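Local coordinates for coenzyme A transferase (PDB 3QLI), which binds coenzyme A and probably transfers it between short-chain carboxylic acids, at residues L339-C347 and E428-L436; V161-R171 and M184-I194. One frame throughout, in Å; residues are numbered along the deposited sequence.

In the fold
The two contacts lie on opposite sides of the chain's centre, their own centres 40 Å apart and their nearest atoms about 21 Å apart, so they do not touch. Interaction 2 falls in the N-terminal acetyl-CoA hydrolase/transferase domain and interaction 1 in the C-terminal one. They lie near residues of different coenzyme A sites, neither occupied in this chain. From side chain to side chain, N163 of interaction 2 is about 10 Å from E264, which can bind coenzyme A covalently, and V161 about 10 Å from E76. Interaction 1 includes L339, a residue of the other site, and its D342 side chain is about 10 Å from that of R393, another.

Interaction 1: residues L339-C347 and E428-L436; sequences LQIDLTGAC and ERALRIIEL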
loop_
_atom_site.group_PDB
_atom_site.type_symbol
_atom_site.label_atom_id
_atom_site.label_comp_id
_atom_site.label_asym_id
_atom_site.label_seq_id
_atom_site.Cartn_x
_atom_site.Cartn_y
_atom_site.Cartn_z
ATOM N N LEU A 339 11.668 -9.530 10.683
ATOM C CA LEU A 339 12.512 -10.719 10.832
ATOM C C LEU A 339 13.718 -10.660 9.895
ATOM O O LEU A 339 14.814 -11.092 10.243
ATOM C CB LEU A 339 11.701 -11.999 10.571
ATOM C CG LEU A 339 10.611 -12.273 11.611
ATOM C CD1 LEU A 339 9.923 -13.604 11.332
ATOM C CD2 LEU A 339 11.202 -12.265 13.018
ATOM N N GLN A 340 13.505 -10.126 8.701
ATOM C CA GLN A 340 14.574 -10.037 7.710
ATOM C C GLN A 340 14.483 -8.747 6.919
ATOM O O GLN A 340 13.390 -8.212 6.704
ATOM C CB GLN A 340 14.479 -11.190 6.707
ATOM C CG GLN A 340 14.386 -12.570 7.298
ATOM C CD GLN A 340 14.161 -13.599 6.216
ATOM O OE1 GLN A 340 13.225 -13.483 5.424
ATOM N NE2 GLN A 340 15.042 -14.586 6.144
ATOM N N ILE A 341 15.637 -8.264 6.466
ATOM C CA ILE A 341 15.696 -7.150 5.535
ATOM C C ILE A 341 16.595 -7.573 4.383
ATOM O O ILE A 341 17.684 -8.104 4.610
ATOM C CB ILE A 341 16.308 -5.890 6.196
ATOM C CG1 ILE A 341 15.511 -5.487 7.443
ATOM C CG2 ILE A 341 16.350 -4.740 5.200
ATOM C CD1 ILE A 341 16.092 -4.250 8.151
ATOM N N ASP A 342 16.162 -7.364 3.146
ATOM C CA ASP A 342 17.036 -7.762 2.048
ATOM C C ASP A 342 17.768 -6.573 1.435
ATOM O O ASP A 342 17.559 -5.432 1.849
ATOM C CB ASP A 342 16.334 -8.666 1.012
ATOM C CG ASP A 342 15.366 -7.917 0.098
ATOM O OD1 ASP A 342 15.428 -6.662 0.003
ATOM O OD2 ASP A 342 14.556 -8.625 -0.560
ATOM N N LEU A 343 18.661 -6.845 0.488
ATOM C CA LEU A 343 19.513 -5.800 -0.063
ATOM C C LEU A 343 18.787 -4.790 -0.948
ATOM O O LEU A 343 19.382 -3.795 -1.362
ATOM C CB LEU A 343 20.709 -6.416 -0.813
ATOM C CG LEU A 343 21.650 -7.208 0.102
ATOM C CD1 LEU A 343 22.788 -7.859 -0.689
ATOM C CD2 LEU A 343 22.204 -6.295 1.215
ATOM N N THR A 344 17.508 -5.039 -1.231
ATOM C CA THR A 344 16.689 -4.081 -1.965
ATOM C C THR A 344 15.990 -3.127 -1.002
ATOM O O THR A 344 15.459 -2.099 -1.425
ATOM C CB THR A 344 15.596 -4.765 -2.838
ATOM O OG1 THR A 344 14.514 -5.199 -2.006
ATOM C CG2 THR A 344 16.163 -5.954 -3.596
ATOM N N GLY A 345 15.995 -3.469 0.288
ATOM C CA GLY A 345 15.329 -2.652 1.289
ATOM C C GLY A 345 13.929 -3.141 1.644
ATOM O O GLY A 345 13.238 -2.519 2.444
ATOM N N ALA A 346 13.502 -4.252 1.048
ATOM C CA ALA A 346 12.235 -4.873 1.424
ATOM C C ALA A 346 12.394 -5.588 2.766
ATOM O O ALA A 346 13.483 -6.075 3.086
ATOM C CB ALA A 346 11.803 -5.861 0.351
ATOM N N CYS A 347 11.312 -5.670 3.540
ATOM C CA CYS A 347 11.339 -6.323 4.854
ATOM C C CYS A 347 10.335 -7.466 4.927
ATOM O O CYS A 347 9.273 -7.418 4.292
ATOM C CB CYS A 347 11.037 -5.304 5.960
ATOM S SG CYS A 347 12.163 -3.852 5.858
ATOM N N GLU A 428 22.930 2.424 -4.231
ATOM C CA GLU A 428 23.121 3.154 -2.984
ATOM C C GLU A 428 22.465 2.413 -1.813
ATOM O O GLU A 428 23.021 2.367 -0.710
ATOM C CB GLU A 428 22.580 4.586 -3.103
ATOM C CG GLU A 428 23.375 5.474 -4.087
ATOM C CD GLU A 428 22.655 6.779 -4.439
ATOM O OE1 GLU A 428 21.418 6.764 -4.589
ATOM O OE2 GLU A 428 23.322 7.827 -4.566
ATOM N N ARG A 429 21.279 1.852 -2.048
ATOM C CA ARG A 429 20.600 1.061 -1.025
ATOM C C ARG A 429 21.415 -0.157 -0.610
ATOM O O ARG A 429 21.641 -0.382 0.582
ATOM C CB ARG A 429 19.230 0.583 -1.506
ATOM C CG ARG A 429 18.219 1.679 -1.645
ATOM C CD ARG A 429 16.865 1.133 -2.084
ATOM N NE ARG A 429 15.856 2.182 -2.016
ATOM C CZ ARG A 429 14.636 2.017 -1.515
ATOM N NH1 ARG A 429 14.270 0.839 -1.039
ATOM N NH2 ARG A 429 13.791 3.044 -1.486
ATOM N N ALA A 430 21.831 -0.960 -1.586
ATOM C CA ALA A 430 22.573 -2.179 -1.272
ATOM C C ALA A 430 23.833 -1.855 -0.474
ATOM O O ALA A 430 24.114 -2.492 0.537
ATOM C CB ALA A 430 22.930 -2.960 -2.550
ATOM N N LEU A 431 24.572 -0.847 -0.908
ATOM C CA LEU A 431 25.824 -0.497 -0.231
ATOM C C LEU A 431 25.584 -0.039 1.208
ATOM O O LEU A 431 26.317 -0.419 2.121
ATOM C CB LEU A 431 26.584 0.582 -1.009
ATOM C CG LEU A 431 27.146 0.184 -2.384
ATOM C CD1 LEU A 431 27.671 1.409 -3.117
ATOM C CD2 LEU A 431 28.251 -0.875 -2.261
ATOM N N ARG A 432 24.555 0.773 1.421
ATOM C CA ARG A 432 24.290 1.284 2.765
ATOM C C ARG A 432 23.689 0.228 3.676
ATOM O O ARG A 432 23.984 0.184 4.872
ATOM C CB ARG A 432 23.425 2.554 2.717
ATOM C CG ARG A 432 24.142 3.691 2.044
ATOM C CD ARG A 432 23.352 4.965 1.976
ATOM N NE ARG A 432 24.169 6.001 1.357
ATOM C CZ ARG A 432 23.816 7.276 1.224
ATOM N NH1 ARG A 432 22.636 7.709 1.679
ATOM N NH2 ARG A 432 24.658 8.120 0.643
ATOM N N ILE A 433 22.867 -0.648 3.104
ATOM C CA ILE A 433 22.270 -1.723 3.868
ATOM C C ILE A 433 23.298 -2.748 4.345
ATOM O O ILE A 433 23.219 -3.241 5.460
ATOM C CB ILE A 433 21.170 -2.434 3.054
ATOM C CG1 ILE A 433 19.969 -1.493 2.873
ATOM C CG2 ILE A 433 20.761 -3.720 3.739
ATOM C CD1 ILE A 433 18.935 -1.992 1.853
ATOM N N ILE A 434 24.260 -3.074 3.492
ATOM C CA ILE A 434 25.323 -3.991 3.887
ATOM C C ILE A 434 26.047 -3.499 5.140
ATOM O O ILE A 434 26.471 -4.294 5.980
ATOM C CB ILE A 434 26.319 -4.210 2.720
ATOM C CG1 ILE A 434 25.674 -5.117 1.662
ATOM C CG2 ILE A 434 27.602 -4.845 3.217
ATOM C CD1 ILE A 434 26.408 -5.127 0.311
ATOM N N GLU A 435 26.183 -2.187 5.279
ATOM C CA GLU A 435 26.883 -1.647 6.442
ATOM C C GLU A 435 26.088 -1.794 7.743
ATOM O O GLU A 435 26.633 -1.572 8.832
ATOM C CB GLU A 435 27.353 -0.202 6.210
ATOM C CG GLU A 435 28.378 -0.068 5.078
ATOM C CD GLU A 435 29.507 -1.105 5.184
ATOM O OE1 GLU A 435 30.274 -1.028 6.158
ATOM O OE2 GLU A 435 29.620 -2.004 4.309
ATOM N N LEU A 436 24.812 -2.188 7.639
ATOM C CA LEU A 436 24.019 -2.491 8.842
ATOM C C LEU A 436 24.067 -3.970 9.197
ATOM O O LEU A 436 23.563 -4.383 10.240
ATOM C CB LEU A 436 22.548 -2.080 8.665
ATOM C CG LEU A 436 22.247 -0.591 8.511
ATOM C CD1 LEU A 436 20.744 -0.330 8.633
ATOM C CD2 LEU A 436 23.013 0.245 9.527
#
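L343 turns CG anti to its carbonyl carbon (chi1 -64°), which brings CD2 against I434 CG1 at 3.7 Å and against I433 CG2, itself anti to the backbone N, at 3.9 Å. The side chains lie at a slant to one another, so a leucine methyl meets an isoleucine methyl and a methylene, while A430 is small enough to let the turn approach the helix. The other branch of I433, with CG1 anti to the carbonyl carbon, carries CD1 to the turn, 3.6 Å from G345 N. G345 has a positive phi of 97°, and with no side chain it lets I433 CD1 and the R429 guanidinium come close to its backbone. R429 is extended from CG to NE and hydrogen-bonds through NH1 to T344 O at 3.2 Å. That oxygen lies at the guanidinium edge, and the bond is in the carbonyl plane; R406 O is a second acceptor for NH1. D342 steadies the turn from within. Its OD1 receives T344 OG1 on the syn side at 2.6 Å, while T344 N and A346 N approach it from opposite sides of the carboxylate plane, each well out of it; OD2 takes I398 N. Beyond the interface L343 reaches A449 of helix 439-451. The arrangement is a type I beta turn with an Asx turn at D342, joining strands 340-342 and 347-348 as a beta hairpin and seated on helix 426-434.

Interaction 2: residues V161-R171 and M184-I194; sequences VGNDYSSRIAR and MPRVQGEAAAI
Helix 166-172 belongs to a beta-alpha-beta crossover of the N-terminal sheet, linking parallel strands 143-148 and 175-180. The loop leading into it packs against the segment that makes a type II beta turn at G189-A192 and enters strand 193-195, the antiparallel partner of strand 156-158. At the far end of the contact V161 CG2 touches M184 SD at 3.5 Å. The methionine chain, bent at chi2 and chi3, curls back so that its sulfur also accepts a weak but nearly straight hydrogen bond from V161 N, and CE lies against the same valine methyl. A flexible thioether suits this place because its sulfur can pack against a methyl and still accept a weak N-H...S hydrogen bond.

N163 ties the loop to the turn. With CG anti to its backbone N (chi1 -164°), the amide swings toward E190, and ND2 donates to E190 O at 3.1 Å, the acceptor close to the amide plane and the bond tilted 33° from the carbonyl plane. The asparagine uses both ends of its amide: OD1 receives S167 OG at 2.8 Å, while ND2 has a further partner in S314 OG. D164, just before the turn into the helix, makes a capping bond, S166 N to OD2, and the same oxygen accepts from S166 OG. E190 points its carboxylate elsewhere, into a salt bridge with R315.

A191 has a positive phi of 62° in the turn, and its small CB fits against S167 CB at 3.8 Å. A191 CB also lies over one face of the R171 guanidinium, toward its rim; a flat arginine can take such a methyl on its face while its edge N-H groups point at carbonyls. NH1 probably reaches S167 O and A191 O, though its modelled position is less certain; NH2 makes a weak bond to A193 O, which lies at the guanidinium edge, 2.8 Å away.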
loop_
_atom_site.group_PDB
_atom_site.type_symbol
_atom_site.label_atom_id
_atom_site.label_comp_id
_atom_site.label_asym_id
_atom_site.label_seq_id
_atom_site.Cartn_x
_atom_site.Cartn_y
_atom_site.Cartn_z
ATOM N N VAL A 161 -10.329 -3.825 26.194
ATOM C CA VAL A 161 -9.065 -3.949 25.471
ATOM C C VAL A 161 -9.220 -3.917 23.956
ATOM O O VAL A 161 -8.277 -3.606 23.233
ATOM C CB VAL A 161 -8.287 -5.217 25.876
ATOM C CG1 VAL A 161 -7.730 -5.069 27.279
ATOM C CG2 VAL A 161 -9.172 -6.442 25.768
ATOM N N GLY A 162 -10.401 -4.278 23.475
ATOM C CA GLY A 162 -10.624 -4.313 22.046
ATOM C C GLY A 162 -11.610 -3.348 21.422
ATOM O O GLY A 162 -12.710 -3.137 21.921
ATOM N N ASN A 163 -11.184 -2.748 20.318
ATOM C CA ASN A 163 -12.018 -1.879 19.509
ATOM C C ASN A 163 -11.871 -2.517 18.140
ATOM O O ASN A 163 -12.730 -3.287 17.713
ATOM C CB ASN A 163 -11.532 -0.434 19.516
ATOM C CG ASN A 163 -12.592 0.535 19.019
ATOM O OD1 ASN A 163 -13.112 0.382 17.917
ATOM N ND2 ASN A 163 -12.917 1.533 19.833
ATOM N N ASP A 164 -10.783 -2.196 17.448
ATOM C CA ASP A 164 -10.472 -2.849 16.185
ATOM C C ASP A 164 -11.690 -2.915 15.277
ATOM O O ASP A 164 -12.331 -1.906 14.996
ATOM C CB ASP A 164 -9.865 -4.241 16.414
ATOM C CG ASP A 164 -10.624 -5.054 17.448
ATOM O OD1 ASP A 164 -10.370 -4.880 18.657
ATOM O OD2 ASP A 164 -11.465 -5.878 17.045
ATOM N N TYR A 165 -11.978 -4.127 14.811
ATOM C CA TYR A 165 -13.143 -4.398 13.983
ATOM C C TYR A 165 -14.305 -4.822 14.877
ATOM O O TYR A 165 -15.441 -4.940 14.423
ATOM C CB TYR A 165 -12.840 -5.522 12.995
ATOM C CG TYR A 165 -12.398 -6.811 13.657
ATOM C CD1 TYR A 165 -13.328 -7.705 14.174
ATOM C CD2 TYR A 165 -11.053 -7.131 13.768
ATOM C CE1 TYR A 165 -12.928 -8.882 14.781
ATOM C CE2 TYR A 165 -10.643 -8.303 14.373
ATOM C CZ TYR A 165 -11.583 -9.176 14.878
ATOM O OH TYR A 165 -11.175 -10.344 15.479
ATOM N N SER A 166 -14.007 -5.044 16.153
ATOM C CA SER A 166 -15.005 -5.501 17.115
ATOM C C SER A 166 -16.157 -4.523 17.319
ATOM O O SER A 166 -17.310 -4.931 17.416
ATOM C CB SER A 166 -14.343 -5.817 18.461
ATOM O OG SER A 166 -13.499 -6.949 18.364
ATOM N N SER A 167 -15.848 -3.236 17.387
ATOM C CA SER A 167 -16.899 -2.233 17.587
ATOM C C SER A 167 -17.901 -2.167 16.429
ATOM O O SER A 167 -19.071 -1.826 16.625
ATOM C CB SER A 167 -16.296 -0.845 17.867
ATOM O OG SER A 167 -15.521 -0.399 16.766
ATOM N N ARG A 168 -17.446 -2.487 15.223
ATOM C CA ARG A 168 -18.357 -2.592 14.080
ATOM C C ARG A 168 -19.142 -3.912 14.074
ATOM O O ARG A 168 -20.366 -3.931 13.883
ATOM C CB ARG A 168 -17.573 -2.475 12.765
ATOM C CG ARG A 168 -18.371 -2.844 11.504
ATOM C CD ARG A 168 -19.481 -1.847 11.230
ATOM N NE ARG A 168 -20.262 -2.188 10.031
ATOM C CZ ARG A 168 -19.910 -1.882 8.785
ATOM N NH1 ARG A 168 -18.773 -1.235 8.545
ATOM N NH2 ARG A 168 -20.692 -2.241 7.772
ATOM N N ILE A 169 -18.437 -5.019 14.270
ATOM C CA ILE A 169 -19.067 -6.323 14.088
ATOM C C ILE A 169 -20.033 -6.628 15.232
ATOM O O ILE A 169 -20.997 -7.364 15.036
ATOM C CB ILE A 169 -18.043 -7.457 13.932
ATOM C CG1 ILE A 169 -17.100 -7.147 12.765
ATOM C CG2 ILE A 169 -18.766 -8.802 13.708
ATOM C CD1 ILE A 169 -17.842 -6.768 11.472
ATOM N N ALA A 170 -19.782 -6.056 16.413
ATOM C CA ALA A 170 -20.714 -6.200 17.544
ATOM C C ALA A 170 -22.087 -5.673 17.161
ATOM O O ALA A 170 -23.120 -6.174 17.624
ATOM C CB ALA A 170 -20.188 -5.474 18.786
ATOM N N ARG A 171 -22.087 -4.661 16.302
ATOM C CA ARG A 171 -23.313 -4.027 15.838
ATOM C C ARG A 171 -23.822 -4.644 14.536
ATOM O O ARG A 171 -25.029 -4.800 14.355
ATOM C CB ARG A 171 -23.105 -2.513 15.679
ATOM C CG ARG A 171 -22.769 -1.837 17.016
ATOM C CD ARG A 171 -22.190 -0.458 16.861
ATOM N NE ARG A 171 -22.239 0.272 18.129
ATOM C CZ ARG A 171 -21.325 0.190 19.096
ATOM N NH1 ARG A 171 -20.256 -0.607 18.968
ATOM N NH2 ARG A 171 -21.484 0.915 20.201
ATOM N N MET A 184 -12.098 -7.136 32.912
ATOM C CA MET A 184 -12.007 -6.356 31.673
ATOM C C MET A 184 -12.188 -4.873 31.998
ATOM O O MET A 184 -13.214 -4.480 32.533
ATOM C CB MET A 184 -13.075 -6.801 30.660
ATOM C CG MET A 184 -12.990 -6.047 29.329
ATOM S SD MET A 184 -11.459 -6.319 28.421
ATOM C CE MET A 184 -11.778 -7.905 27.653
ATOM N N PRO A 185 -11.185 -4.044 31.690
ATOM C CA PRO A 185 -11.327 -2.618 32.011
ATOM C C PRO A 185 -12.452 -1.928 31.230
ATOM O O PRO A 185 -12.747 -2.298 30.086
ATOM C CB PRO A 185 -9.969 -2.031 31.608
ATOM C CG PRO A 185 -9.426 -3.010 30.575
ATOM C CD PRO A 185 -9.873 -4.353 31.097
ATOM N N ARG A 186 -13.069 -0.935 31.865
ATOM C CA ARG A 186 -14.057 -0.085 31.222
ATOM C C ARG A 186 -13.315 1.016 30.486
ATOM O O ARG A 186 -12.869 1.998 31.087
ATOM C CB ARG A 186 -15.003 0.511 32.268
ATOM C CG ARG A 186 -16.137 1.331 31.683
ATOM C CD ARG A 186 -17.080 1.839 32.769
ATOM N NE ARG A 186 -18.032 0.831 33.231
ATOM C CZ ARG A 186 -17.776 -0.101 34.148
ATOM N NH1 ARG A 186 -16.573 -0.181 34.709
ATOM N NH2 ARG A 186 -18.730 -0.962 34.506
ATOM N N VAL A 187 -13.171 0.842 29.180
ATOM C CA VAL A 187 -12.362 1.746 28.370
ATOM C C VAL A 187 -13.232 2.706 27.577
ATOM O O VAL A 187 -14.235 2.293 27.007
ATOM C CB VAL A 187 -11.464 0.936 27.420
ATOM C CG1 VAL A 187 -10.787 1.849 26.407
ATOM C CG2 VAL A 187 -10.433 0.147 28.238
ATOM N N GLN A 188 -12.860 3.985 27.555
ATOM C CA GLN A 188 -13.582 4.968 26.752
ATOM C C GLN A 188 -13.076 4.927 25.318
ATOM O O GLN A 188 -11.878 4.733 25.069
ATOM C CB GLN A 188 -13.393 6.383 27.320
ATOM C CG GLN A 188 -13.988 6.554 28.722
ATOM C CD GLN A 188 -13.592 7.868 29.389
ATOM O OE1 GLN A 188 -13.070 8.780 28.742
ATOM N NE2 GLN A 188 -13.835 7.960 30.698
ATOM N N GLY A 189 -13.979 5.123 24.372
ATOM C CA GLY A 189 -13.570 5.128 22.981
ATOM C C GLY A 189 -14.722 5.276 22.021
ATOM O O GLY A 189 -15.888 5.283 22.423
ATOM N N GLU A 190 -14.393 5.386 20.741
ATOM C CA GLU A 190 -15.416 5.524 19.720
ATOM C C GLU A 190 -16.089 4.184 19.516
ATOM O O GLU A 190 -15.431 3.219 19.096
ATOM C CB GLU A 190 -14.818 6.000 18.400
ATOM C CG GLU A 190 -15.843 5.986 17.269
ATOM C CD GLU A 190 -15.280 6.434 15.935
ATOM O OE1 GLU A 190 -14.037 6.546 15.793
ATOM O OE2 GLU A 190 -16.096 6.677 15.023
ATOM N N ALA A 191 -17.387 4.135 19.831
ATOM C CA ALA A 191 -18.186 2.917 19.722
ATOM C C ALA A 191 -17.654 1.812 20.636
ATOM O O ALA A 191 -17.939 0.622 20.429
ATOM C CB ALA A 191 -18.250 2.443 18.259
ATOM N N ALA A 192 -16.890 2.198 21.652
ATOM C CA ALA A 192 -16.342 1.217 22.596
ATOM C C ALA A 192 -17.411 0.733 23.566
ATOM O O ALA A 192 -17.320 -0.368 24.090
ATOM C CB ALA A 192 -15.161 1.791 23.363
ATOM N N ALA A 193 -18.411 1.572 23.807
ATOM C CA ALA A 193 -19.502 1.232 24.716
ATOM C C ALA A 193 -20.710 0.693 23.950
ATOM O O ALA A 193 -21.129 1.277 22.949
ATOM C CB ALA A 193 -19.898 2.463 25.536
ATOM N N ILE A 194 -21.269 -0.421 24.403
ATOM C CA ILE A 194 -22.433 -0.989 23.724
ATOM C C ILE A 194 -23.586 -1.121 24.696
ATOM O O ILE A 194 -23.424 -1.715 25.762
ATOM C CB ILE A 194 -22.167 -2.414 23.195
ATOM C CG1 ILE A 194 -20.746 -2.555 22.642
ATOM C CG2 ILE A 194 -23.257 -2.816 22.180
ATOM C CD1 ILE A 194 -20.484 -1.736 21.421
#